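PDB 5I1V: CrmK from Actinoalloteichus sp. WH1-2216-6, which is an oxidase carrying covalently bound FAD that takes part in recycling a shunt product during caerulomycin biosynthesis. Local coordinates for residues Y38-V43 with E156-D161; E91-F96 with V170-E175; V244-D249 with E304-A309. All blocks are in the same frame, centred on the assembly; numbering follows the deposited sequence.

Contact 1: Y38-V43 with E156-D161; sequences YSTAQV and EVVVVD
Glu156 OE1 is gripped by three groups: it accepts the hydroxyl of Thr40, with OG1 2.7 Å from Glu156 OE1, and also meets Thr198 OG1 in a hydrogen bond and Arg199 NE in a salt bridge. The contact sets the first turn of helix 40-52 against strand 152-160 in the FAD-binding domain of the PCMH type, a helix packed on an antiparallel sheet. Thr40 OG1 reaches the carboxylate from its syn side, 33° out of its plane, and Arg199 NH2 is a second partner of the same hydroxyl. The Glu156 chain is extended, with CG opposite the backbone N (chi1 -177°), and this stretch carries its carboxylate across to the helix start. A glutamine in its place would probably leave Arg199 without its countercharge and weaken the tie to Thr40. Ser39 caps the helix, its OG accepting from Gln42 N at 3.3 Å. One turn on from Thr40, the contact becomes apolar: Val43 and Val158 each send a methyl into the interface, and Val196 also touches Val43. Thr40 CG2 lies 4.2 Å from Val158 CG2, and this same Val158 methyl meets Val43 CG1 at 3.8 Å.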
ATOM      1  N   TYR A  38      11.053  18.875  -9.525  1.00 19.72           N
ATOM      2  CA  TYR A  38      10.499  19.158  -8.218  1.00 22.24           C
ATOM      3  C   TYR A  38       9.554  20.377  -8.265  1.00 23.18           C
ATOM      4  O   TYR A  38       8.942  20.689  -7.261  1.00 24.54           O
ATOM      5  CB  TYR A  38      11.647  19.443  -7.184  1.00 23.24           C
ATOM      6  CG  TYR A  38      12.504  18.233  -6.934  1.00 24.69           C
ATOM      7  CD1 TYR A  38      12.026  17.180  -6.158  1.00 26.51           C
ATOM      8  CD2 TYR A  38      13.766  18.101  -7.524  1.00 23.74           C
ATOM      9  CE1 TYR A  38      12.779  16.045  -5.952  1.00 28.62           C
ATOM     10  CE2 TYR A  38      14.537  16.965  -7.334  1.00 24.81           C
ATOM     11  CZ  TYR A  38      14.036  15.927  -6.545  1.00 26.59           C
ATOM     12  OH  TYR A  38      14.764  14.782  -6.344  1.00 27.05           O
ATOM     13  N   SER A  39       9.438  21.069  -9.400  1.00 20.31           N
ATOM     14  CA  SER A  39       8.622  22.276  -9.476  1.00 20.61           C
ATOM     15  C   SER A  39       8.141  22.425 -10.906  1.00 20.76           C
ATOM     16  O   SER A  39       8.724  21.845 -11.831  1.00 19.04           O
ATOM     17  CB  SER A  39       9.492  23.486  -9.127  1.00 21.90           C
ATOM     18  OG  SER A  39      10.516  23.632 -10.111  1.00 23.72           O
ATOM     19  N   THR A  40       7.089  23.204 -11.066  1.00 20.36           N
ATOM     20  CA  THR A  40       6.606  23.580 -12.384  1.00 23.12           C
ATOM     21  C   THR A  40       7.723  24.128 -13.286  1.00 21.96           C
ATOM     22  O   THR A  40       7.761  23.781 -14.450  1.00 19.79           O
ATOM     23  CB  THR A  40       5.482  24.604 -12.257  1.00 23.50           C
ATOM     24  OG1 THR A  40       4.431  24.003 -11.495  1.00 25.80           O
ATOM     25  CG2 THR A  40       4.984  24.973 -13.630  1.00 25.72           C
ATOM     26  N   ALA A  41       8.599  24.991 -12.766  1.00 22.37           N
ATOM     27  CA  ALA A  41       9.696  25.582 -13.575  1.00 24.58           C
ATOM     28  C   ALA A  41      10.654  24.492 -14.130  1.00 22.66           C
ATOM     29  O   ALA A  41      11.172  24.576 -15.240  1.00 21.72           O
ATOM     30  CB  ALA A  41      10.490  26.577 -12.739  1.00 25.06           C
ATOM     31  N   GLN A  42      10.867  23.447 -13.350  1.00 21.04           N
ATOM     32  CA  GLN A  42      11.720  22.363 -13.796  1.00 20.20           C
ATOM     33  C   GLN A  42      11.009  21.459 -14.869  1.00 18.33           C
ATOM     34  O   GLN A  42      11.652  20.841 -15.740  1.00 17.32           O
ATOM     35  CB  GLN A  42      12.197  21.597 -12.577  1.00 20.78           C
ATOM     36  CG  GLN A  42      13.246  22.329 -11.792  1.00 21.75           C
ATOM     37  CD  GLN A  42      13.636  21.592 -10.524  1.00 23.56           C
ATOM     38  OE1 GLN A  42      13.123  20.508 -10.233  1.00 23.59           O
ATOM     39  NE2 GLN A  42      14.533  22.179  -9.758  1.00 24.45           N
ATOM     40  N   VAL A  43       9.692  21.378 -14.794  1.00 17.83           N
ATOM     41  CA  VAL A  43       8.909  20.679 -15.808  1.00 18.61           C
ATOM     42  C   VAL A  43       9.010  21.471 -17.142  1.00 19.65           C
ATOM     43  O   VAL A  43       9.321  20.900 -18.218  1.00 18.74           O
ATOM     44  CB  VAL A  43       7.470  20.487 -15.360  1.00 18.11           C
ATOM     45  CG1 VAL A  43       6.644  19.905 -16.500  1.00 18.14           C
ATOM     46  CG2 VAL A  43       7.413  19.625 -14.111  1.00 17.88           C
ATOM     47  N   GLU A 156      -3.251  23.339 -13.791  1.00 17.09           N
ATOM     48  CA  GLU A 156      -2.061  23.989 -14.244  1.00 17.69           C
ATOM     49  C   GLU A 156      -1.383  23.050 -15.200  1.00 18.34           C
ATOM     50  O   GLU A 156      -1.151  21.890 -14.876  1.00 17.60           O
ATOM     51  CB  GLU A 156      -1.136  24.323 -13.068  1.00 19.24           C
ATOM     52  CG  GLU A 156       0.090  25.066 -13.488  1.00 20.26           C
ATOM     53  CD  GLU A 156       1.038  25.308 -12.325  1.00 25.31           C
ATOM     54  OE1 GLU A 156       1.790  24.391 -11.929  1.00 24.06           O
ATOM     55  OE2 GLU A 156       1.029  26.443 -11.812  1.00 31.15           O
ATOM     56  N   VAL A 157      -1.141  23.514 -16.419  1.00 17.10           N
ATOM     57  CA  VAL A 157      -0.581  22.705 -17.482  1.00 16.88           C
ATOM     58  C   VAL A 157       0.578  23.410 -18.158  1.00 18.42           C
ATOM     59  O   VAL A 157       0.482  24.608 -18.477  1.00 17.74           O
ATOM     60  CB  VAL A 157      -1.625  22.471 -18.567  1.00 18.37           C
ATOM     61  CG1 VAL A 157      -1.262  21.317 -19.459  1.00 19.57           C
ATOM     62  CG2 VAL A 157      -2.987  22.200 -17.943  1.00 19.59           C
ATOM     63  N   VAL A 158       1.655  22.667 -18.385  1.00 16.54           N
ATOM     64  CA  VAL A 158       2.765  23.131 -19.164  1.00 17.58           C
ATOM     65  C   VAL A 158       2.484  22.780 -20.605  1.00 18.36           C
ATOM     66  O   VAL A 158       2.317  21.610 -20.950  1.00 18.91           O
ATOM     67  CB  VAL A 158       4.065  22.460 -18.674  1.00 18.28           C
ATOM     68  CG1 VAL A 158       5.241  22.822 -19.550  1.00 19.13           C
ATOM     69  CG2 VAL A 158       4.357  22.897 -17.247  1.00 18.22           C
ATOM     70  N   VAL A 159       2.477  23.803 -21.432  1.00 17.10           N
ATOM     71  CA  VAL A 159       2.059  23.683 -22.829  1.00 19.22           C
ATOM     72  C   VAL A 159       3.130  24.275 -23.773  1.00 20.15           C
ATOM     73  O   VAL A 159       3.995  25.029 -23.333  1.00 20.15           O
ATOM     74  CB  VAL A 159       0.744  24.385 -23.115  1.00 18.67           C
ATOM     75  CG1 VAL A 159      -0.421  23.681 -22.469  1.00 19.25           C
ATOM     76  CG2 VAL A 159       0.791  25.876 -22.713  1.00 19.15           C
ATOM     77  N   VAL A 160       3.061  23.886 -25.041  1.00 20.31           N
ATOM     78  CA  VAL A 160       4.029  24.239 -26.080  1.00 21.63           C
ATOM     79  C   VAL A 160       3.321  24.891 -27.271  1.00 23.49           C
ATOM     80  O   VAL A 160       2.436  24.297 -27.884  1.00 22.08           O
ATOM     81  CB  VAL A 160       4.758  22.994 -26.598  1.00 22.23           C
ATOM     82  CG1 VAL A 160       5.878  23.381 -27.568  1.00 21.13           C
ATOM     83  CG2 VAL A 160       5.281  22.151 -25.433  1.00 22.41           C
ATOM     84  N   ASP A 161       3.679  26.118 -27.585  1.00 25.07           N
ATOM     85  CA  ASP A 161       3.022  26.806 -28.727  1.00 28.05           C
ATOM     86  C   ASP A 161       3.609  26.396 -30.058  1.00 28.83           C
ATOM     87  O   ASP A 161       4.523  25.593 -30.081  1.00 27.56           O
ATOM     88  CB  ASP A 161       3.021  28.321 -28.536  1.00 32.61           C
ATOM     89  CG  ASP A 161       4.340  28.989 -28.844  1.00 35.58           C
ATOM     90  OD1 ASP A 161       5.310  28.346 -29.309  1.00 37.78           O
ATOM     91  OD2 ASP A 161       4.390  30.221 -28.615  1.00 40.23           O
TER

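Contact 2: E91-F96 with V170-E175; sequences EERGAF and VATREE
The guanidinium of Arg93 lies in van der Waals contact with the methyls of Val170, with NH1 3.7 Å from Val170 CG1 and 4.0 Å from Val170 CG2. The approach is oblique to the guanidinium plane, and Arg93 and Val170 reach toward each other. The CA atoms of Arg93 and Thr172, the nearest pair, are 10.6 Å apart; Arg93, extended from CG to NE (chi2 -175°, chi3 -179°), carries its guanidinium over most of that distance. Farther along the strand, Thr172 CG2 stands 4.4 Å from Arg93 NH2, a looser touch. In the fold this is a bridge over one antiparallel sheet: Arg93 belongs to the hairpin turn joining strands 87-90 and 95-99, where Gly94 and Ala95 face Asp90 in a G1 beta bulge, while Val170 and Thr172 lie on strand 166-172 at the opposite edge. The span crosses the strands between, and Trp201 meets Arg93 there in a cation-pi interaction. Charge pairing within 91-96 is long: Arg93 NE and Glu92 OE2 are 4.0 Å apart, the carboxylate oxygen off the guanidinium plane, an attraction without a directed N-H. Among the polar contacts, Thr172 OG1 is hydrogen-bonded to Asp177 OD2, and Glu174 N donates weakly to that hydroxyl over 3.4 Å.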
ATOM      1  N   GLU A  91      -5.660  28.341   0.212  1.00 32.85           N
ATOM      2  CA  GLU A  91      -6.579  29.375   0.711  1.00 37.78           C
ATOM      3  C   GLU A  91      -6.959  30.411  -0.318  1.00 37.31           C
ATOM      4  O   GLU A  91      -8.062  30.919  -0.308  1.00 37.86           O
ATOM      5  CB  GLU A  91      -5.960  30.129   1.891  1.00 44.59           C
ATOM      6  CG  GLU A  91      -6.017  29.367   3.197  1.00 52.23           C
ATOM      7  CD  GLU A  91      -6.135  30.299   4.392  1.00 60.60           C
ATOM      8  OE1 GLU A  91      -5.237  30.275   5.260  1.00 67.55           O
ATOM      9  OE2 GLU A  91      -7.121  31.063   4.459  1.00 68.68           O
ATOM     10  N   GLU A  92      -6.031  30.760  -1.184  1.00 37.13           N
ATOM     11  CA  GLU A  92      -6.308  31.800  -2.150  1.00 40.96           C
ATOM     12  C   GLU A  92      -7.350  31.343  -3.191  1.00 37.80           C
ATOM     13  O   GLU A  92      -8.108  32.156  -3.656  1.00 35.54           O
ATOM     14  CB  GLU A  92      -4.988  32.311  -2.770  1.00 50.42           C
ATOM     15  CG  GLU A  92      -5.059  32.727  -4.237  1.00 60.22           C
ATOM     16  CD  GLU A  92      -3.745  32.504  -4.981  1.00 67.36           C
ATOM     17  OE1 GLU A  92      -2.676  32.933  -4.462  1.00 71.76           O
ATOM     18  OE2 GLU A  92      -3.791  31.895  -6.085  1.00 60.72           O
ATOM     19  N   ARG A  93      -7.422  30.044  -3.540  1.00 32.66           N
ATOM     20  CA  ARG A  93      -8.440  29.591  -4.483  1.00 27.95           C
ATOM     21  C   ARG A  93      -9.595  28.903  -3.795  1.00 26.70           C
ATOM     22  O   ARG A  93     -10.566  28.581  -4.437  1.00 27.19           O
ATOM     23  CB  ARG A  93      -7.824  28.634  -5.523  1.00 30.83           C
ATOM     24  CG  ARG A  93      -6.701  29.244  -6.341  1.00 31.67           C
ATOM     25  CD  ARG A  93      -6.238  28.288  -7.416  1.00 32.34           C
ATOM     26  NE  ARG A  93      -5.132  28.828  -8.206  1.00 29.49           N
ATOM     27  CZ  ARG A  93      -5.257  29.521  -9.332  1.00 30.75           C
ATOM     28  NH1 ARG A  93      -4.152  29.926  -9.958  1.00 30.51           N
ATOM     29  NH2 ARG A  93      -6.451  29.842  -9.846  1.00 30.08           N
ATOM     30  N   GLY A  94      -9.483  28.626  -2.496  1.00 23.16           N
ATOM     31  CA  GLY A  94     -10.546  27.962  -1.794  1.00 22.60           C
ATOM     32  C   GLY A  94     -10.702  26.545  -2.297  1.00 20.16           C
ATOM     33  O   GLY A  94     -11.804  26.016  -2.402  1.00 21.00           O
ATOM     34  N   ALA A  95      -9.575  25.924  -2.626  1.00 18.87           N
ATOM     35  CA  ALA A  95      -9.616  24.595  -3.251  1.00 18.65           C
ATOM     36  C   ALA A  95      -8.442  23.775  -2.806  1.00 17.32           C
ATOM     37  O   ALA A  95      -7.399  24.345  -2.508  1.00 18.21           O
ATOM     38  CB  ALA A  95      -9.587  24.755  -4.776  1.00 18.00           C
ATOM     39  N   PHE A  96      -8.590  22.447  -2.834  1.00 17.71           N
ATOM     40  CA  PHE A  96      -7.488  21.567  -2.525  1.00 18.08           C
ATOM     41  C   PHE A  96      -6.503  21.422  -3.695  1.00 18.73           C
ATOM     42  O   PHE A  96      -6.902  21.003  -4.806  1.00 18.25           O
ATOM     43  CB  PHE A  96      -7.988  20.207  -2.068  1.00 18.02           C
ATOM     44  CG  PHE A  96      -8.703  20.270  -0.776  1.00 17.97           C
ATOM     45  CD1 PHE A  96      -8.019  20.235   0.424  1.00 19.48           C
ATOM     46  CD2 PHE A  96     -10.086  20.405  -0.768  1.00 18.81           C
ATOM     47  CE1 PHE A  96      -8.734  20.343   1.609  1.00 20.43           C
ATOM     48  CE2 PHE A  96     -10.771  20.482   0.401  1.00 18.90           C
ATOM     49  CZ  PHE A  96     -10.117  20.445   1.582  1.00 18.94           C
ATOM     50  N   VAL A 170      -2.792  28.283 -16.166  1.00 21.23           N
ATOM     51  CA  VAL A 170      -3.800  27.762 -15.258  1.00 21.18           C
ATOM     52  C   VAL A 170      -5.138  27.956 -15.946  1.00 23.13           C
ATOM     53  O   VAL A 170      -5.502  29.064 -16.373  1.00 18.21           O
ATOM     54  CB  VAL A 170      -3.781  28.493 -13.919  1.00 22.39           C
ATOM     55  CG1 VAL A 170      -4.999  28.134 -13.077  1.00 22.45           C
ATOM     56  CG2 VAL A 170      -2.486  28.159 -13.164  1.00 23.11           C
ATOM     57  N   ALA A 171      -5.851  26.864 -16.111  1.00 18.87           N
ATOM     58  CA  ALA A 171      -7.145  26.916 -16.761  1.00 22.23           C
ATOM     59  C   ALA A 171      -8.213  26.579 -15.708  1.00 21.67           C
ATOM     60  O   ALA A 171      -8.089  25.592 -14.984  1.00 19.07           O
ATOM     61  CB  ALA A 171      -7.201  25.916 -17.895  1.00 22.50           C
ATOM     62  N   THR A 172      -9.287  27.358 -15.664  1.00 23.70           N
ATOM     63  CA  THR A 172     -10.320  27.178 -14.625  1.00 24.09           C
ATOM     64  C   THR A 172     -11.698  26.941 -15.247  1.00 24.38           C
ATOM     65  O   THR A 172     -11.913  27.130 -16.438  1.00 24.46           O
ATOM     66  CB  THR A 172     -10.403  28.400 -13.672  1.00 26.44           C
ATOM     67  OG1 THR A 172     -11.201  29.396 -14.279  1.00 28.26           O
ATOM     68  CG2 THR A 172      -9.048  29.013 -13.306  1.00 26.51           C
ATOM     69  N   ARG A 173     -12.624  26.479 -14.415  1.00 25.43           N
ATOM     70  CA  ARG A 173     -14.005  26.192 -14.823  1.00 28.69           C
ATOM     71  C   ARG A 173     -14.914  27.418 -14.983  1.00 30.70           C
ATOM     72  O   ARG A 173     -16.018  27.274 -15.501  1.00 32.27           O
ATOM     73  CB  ARG A 173     -14.664  25.234 -13.829  1.00 31.51           C
ATOM     74  CG  ARG A 173     -14.846  25.802 -12.438  1.00 36.20           C
ATOM     75  CD  ARG A 173     -15.393  24.754 -11.486  1.00 41.84           C
ATOM     76  NE  ARG A 173     -16.465  24.047 -12.125  1.00 46.84           N
ATOM     77  CZ  ARG A 173     -16.818  22.793 -11.869  1.00 54.32           C
ATOM     78  NH1 ARG A 173     -16.183  22.030 -10.950  1.00 49.31           N
ATOM     79  NH2 ARG A 173     -17.851  22.306 -12.550  1.00 56.22           N
ATOM     80  N   GLU A 174     -14.445  28.598 -14.587  1.00 31.90           N
ATOM     81  CA  GLU A 174     -15.280  29.824 -14.614  1.00 35.21           C
ATOM     82  C   GLU A 174     -15.724  30.163 -15.998  1.00 33.56           C
ATOM     83  O   GLU A 174     -14.921  30.150 -16.927  1.00 31.49           O
ATOM     84  CB  GLU A 174     -14.530  31.000 -14.037  1.00 40.22           C
ATOM     85  CG  GLU A 174     -14.234  30.880 -12.555  1.00 45.05           C
ATOM     86  CD  GLU A 174     -12.995  31.674 -12.151  1.00 56.71           C
ATOM     87  OE1 GLU A 174     -12.052  31.826 -12.976  1.00 65.95           O
ATOM     88  OE2 GLU A 174     -12.937  32.127 -10.985  1.00 66.22           O
ATOM     89  N   GLU A 175     -17.005  30.502 -16.152  1.00 34.65           N
ATOM     90  CA  GLU A 175     -17.581  30.649 -17.505  1.00 36.38           C
ATOM     91  C   GLU A 175     -16.817  31.639 -18.346  1.00 32.66           C
ATOM     92  O   GLU A 175     -16.771  31.496 -19.549  1.00 34.52           O
ATOM     93  CB  GLU A 175     -19.076  31.072 -17.523  1.00 39.34           C
ATOM     94  CG  GLU A 175     -20.017  30.397 -16.531  1.00 43.90           C
ATOM     95  CD  GLU A 175     -21.490  30.389 -16.997  1.00 43.53           C
ATOM     96  OE1 GLU A 175     -21.929  31.292 -17.772  1.00 43.35           O
ATOM     97  OE2 GLU A 175     -22.209  29.448 -16.595  1.00 45.07           O
TER

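Contact 3: V244-D249 with E304-A309; sequences VSNFLD and EGVAVA
A side-chain-to-backbone hydrogen bond joins Asn246, on helix 237-253, to Glu304 in the loop that follows helix 291-303 and leads to strand 311-318. This is structural packing away from the FAD site. Asn246 ND2 lies 2.8 Å from Glu304 O, and the N-H...O angle of 152° makes the bond moderately straight. The donor sits in the carbonyl plane on a lone pair, and the oxygen is only 10° out of the Asn246 amide plane. With CG lying beside the backbone N (chi1 -70°), the amide is directed off the helix toward the loop. The same nitrogen also bonds to Leu302 O, giving it two carbonyl acceptors where helix 291-303 runs out. Van der Waals contact is slight: the Val306 CG2 methyl lies 3.9 Å from Asn246 ND2, and both Val306 and Glu304 touch Arg242 one turn earlier on helix 237-253. On the amide's other end, Asn246 OD1 accepts from Arg242 NE. An amide used at both ends in this way has its flip settled, since exchanging oxygen and nitrogen would set OD1 against two carbonyl oxygens and turn ND2 toward the Arg242 donor.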
ATOM      1  N   VAL A 244     -25.721 -13.632 -12.606  1.00 29.54           N
ATOM      2  CA  VAL A 244     -25.332 -12.382 -13.249  1.00 30.39           C
ATOM      3  C   VAL A 244     -26.566 -11.615 -13.752  1.00 30.31           C
ATOM      4  O   VAL A 244     -26.609 -10.384 -13.656  1.00 27.87           O
ATOM      5  CB  VAL A 244     -24.366 -12.623 -14.426  1.00 29.42           C
ATOM      6  CG1 VAL A 244     -24.139 -11.323 -15.193  1.00 30.16           C
ATOM      7  CG2 VAL A 244     -23.067 -13.200 -13.924  1.00 28.03           C
ATOM      8  N   SER A 245     -27.533 -12.312 -14.354  1.00 28.80           N
ATOM      9  CA  SER A 245     -28.792 -11.661 -14.782  1.00 28.62           C
ATOM     10  C   SER A 245     -29.466 -10.982 -13.601  1.00 27.88           C
ATOM     11  O   SER A 245     -29.927  -9.854 -13.705  1.00 28.08           O
ATOM     12  CB  SER A 245     -29.773 -12.666 -15.419  1.00 30.11           C
ATOM     13  OG  SER A 245     -29.200 -13.184 -16.591  1.00 31.12           O
ATOM     14  N   ASN A 246     -29.553 -11.676 -12.472  1.00 29.52           N
ATOM     15  CA  ASN A 246     -30.144 -11.073 -11.267  1.00 27.16           C
ATOM     16  C   ASN A 246     -29.449  -9.800 -10.836  1.00 27.27           C
ATOM     17  O   ASN A 246     -30.109  -8.847 -10.442  1.00 24.73           O
ATOM     18  CB  ASN A 246     -30.159 -12.030 -10.094  1.00 25.38           C
ATOM     19  CG  ASN A 246     -31.145 -13.168 -10.296  1.00 26.79           C
ATOM     20  OD1 ASN A 246     -31.974 -13.114 -11.202  1.00 28.88           O
ATOM     21  ND2 ASN A 246     -31.063 -14.173  -9.461  1.00 24.81           N
ATOM     22  N   PHE A 247     -28.113  -9.839 -10.860  1.00 28.94           N
ATOM     23  CA  PHE A 247     -27.282  -8.671 -10.518  1.00 27.83           C
ATOM     24  C   PHE A 247     -27.581  -7.513 -11.455  1.00 26.74           C
ATOM     25  O   PHE A 247     -27.893  -6.426 -11.021  1.00 27.16           O
ATOM     26  CB  PHE A 247     -25.806  -9.040 -10.620  1.00 28.23           C
ATOM     27  CG  PHE A 247     -24.876  -7.935 -10.172  1.00 26.92           C
ATOM     28  CD1 PHE A 247     -24.596  -7.761  -8.833  1.00 27.64           C
ATOM     29  CD2 PHE A 247     -24.283  -7.087 -11.085  1.00 29.25           C
ATOM     30  CE1 PHE A 247     -23.737  -6.744  -8.400  1.00 29.36           C
ATOM     31  CE2 PHE A 247     -23.433  -6.052 -10.667  1.00 26.21           C
ATOM     32  CZ  PHE A 247     -23.146  -5.900  -9.326  1.00 26.48           C
ATOM     33  N   LEU A 248     -27.529  -7.772 -12.759  1.00 28.98           N
ATOM     34  CA  LEU A 248     -27.752  -6.719 -13.746  1.00 31.06           C
ATOM     35  C   LEU A 248     -29.146  -6.122 -13.621  1.00 32.66           C
ATOM     36  O   LEU A 248     -29.297  -4.881 -13.653  1.00 30.49           O
ATOM     37  CB  LEU A 248     -27.508  -7.214 -15.163  1.00 30.08           C
ATOM     38  CG  LEU A 248     -26.107  -7.746 -15.445  1.00 33.45           C
ATOM     39  CD1 LEU A 248     -26.016  -8.292 -16.854  1.00 36.40           C
ATOM     40  CD2 LEU A 248     -25.038  -6.712 -15.208  1.00 36.93           C
ATOM     41  N   ASP A 249     -30.156  -6.968 -13.417  1.00 31.83           N
ATOM     42  CA  ASP A 249     -31.543  -6.461 -13.334  1.00 31.52           C
ATOM     43  C   ASP A 249     -31.697  -5.579 -12.145  1.00 29.07           C
ATOM     44  O   ASP A 249     -32.295  -4.515 -12.238  1.00 29.82           O
ATOM     45  CB  ASP A 249     -32.592  -7.592 -13.207  1.00 36.23           C
ATOM     46  CG  ASP A 249     -32.684  -8.449 -14.453  1.00 42.76           C
ATOM     47  OD1 ASP A 249     -32.303  -7.965 -15.548  1.00 49.83           O
ATOM     48  OD2 ASP A 249     -33.116  -9.635 -14.336  1.00 49.39           O
ATOM     49  N   GLU A 304     -32.218 -15.480  -6.101  1.00 40.78           N
ATOM     50  CA  GLU A 304     -33.450 -16.129  -6.486  1.00 40.45           C
ATOM     51  C   GLU A 304     -33.277 -16.902  -7.822  1.00 39.09           C
ATOM     52  O   GLU A 304     -32.718 -16.393  -8.795  1.00 32.10           O
ATOM     53  CB  GLU A 304     -34.687 -15.212  -6.355  1.00 49.25           C
ATOM     54  CG  GLU A 304     -34.808 -13.976  -7.217  1.00 53.00           C
ATOM     55  CD  GLU A 304     -35.715 -12.881  -6.598  1.00 62.14           C
ATOM     56  OE1 GLU A 304     -36.021 -12.936  -5.382  1.00 65.33           O
ATOM     57  OE2 GLU A 304     -36.125 -11.937  -7.320  1.00 62.22           O
ATOM     58  N   GLY A 305     -33.658 -18.186  -7.800  1.00 36.59           N
ATOM     59  CA  GLY A 305     -33.479 -19.084  -8.946  1.00 35.44           C
ATOM     60  C   GLY A 305     -32.080 -19.662  -9.118  1.00 35.90           C
ATOM     61  O   GLY A 305     -31.798 -20.281 -10.133  1.00 36.23           O
ATOM     62  N   VAL A 306     -31.203 -19.462  -8.129  1.00 33.32           N
ATOM     63  CA  VAL A 306     -29.784 -19.811  -8.238  1.00 33.63           C
ATOM     64  C   VAL A 306     -29.524 -20.923  -7.230  1.00 33.93           C
ATOM     65  O   VAL A 306     -29.743 -20.732  -6.040  1.00 33.51           O
ATOM     66  CB  VAL A 306     -28.896 -18.573  -7.882  1.00 33.91           C
ATOM     67  CG1 VAL A 306     -27.414 -18.934  -7.815  1.00 33.21           C
ATOM     68  CG2 VAL A 306     -29.136 -17.469  -8.887  1.00 31.85           C
ATOM     69  N   ALA A 307     -29.062 -22.080  -7.698  1.00 35.85           N
ATOM     70  CA  ALA A 307     -28.902 -23.238  -6.819  1.00 37.83           C
ATOM     71  C   ALA A 307     -27.736 -23.090  -5.827  1.00 40.14           C
ATOM     72  O   ALA A 307     -27.908 -23.407  -4.665  1.00 41.46           O
ATOM     73  CB  ALA A 307     -28.766 -24.535  -7.631  1.00 40.46           C
ATOM     74  N   VAL A 308     -26.575 -22.587  -6.273  1.00 42.35           N
ATOM     75  CA  VAL A 308     -25.381 -22.437  -5.390  1.00 41.96           C
ATOM     76  C   VAL A 308     -25.684 -21.449  -4.282  1.00 40.14           C
ATOM     77  O   VAL A 308     -26.070 -20.319  -4.577  1.00 43.46           O
ATOM     78  CB  VAL A 308     -24.133 -21.829  -6.081  1.00 43.50           C
ATOM     79  CG1 VAL A 308     -22.878 -22.180  -5.293  1.00 43.95           C
ATOM     80  CG2 VAL A 308     -23.999 -22.254  -7.517  1.00 45.78           C
ATOM     81  N   ALA A 309     -25.486 -21.839  -3.029  1.00 38.75           N
ATOM     82  CA  ALA A 309     -25.638 -20.901  -1.906  1.00 38.33           C
ATOM     83  C   ALA A 309     -24.295 -20.212  -1.776  1.00 38.97           C
ATOM     84  O   ALA A 309     -23.269 -20.886  -1.829  1.00 35.35           O
ATOM     85  CB  ALA A 309     -25.945 -21.644  -0.622  1.00 38.52           C
TER
HETATM   86  O   HOH W   1     -35.016 -13.192 -10.190  1.00 40.33           O

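In the fold
Contacts 1 and 2 share the antiparallel sheet of the FAD-binding domain. Their centres are 18 Å apart, and they meet where Glu156 CG packs on Val170 CG2 at 4.0 Å, on the adjacent strands 152-160 and 166-172. Along the chain their segments alternate, so 91-96 falls between the halves of contact 1 and 170-175 follows both. Contact 3 comes later in series and lies on the opposite side of the chain's centre: its centre is 52 Å from that of contact 1 and 47 Å from that of contact 2. It joins helix 237-253 to a loop leading into the eight-stranded sheet. Contacts 1 and 2 thus hold together one region, nearer the FAD, and contact 3 another; none links the two.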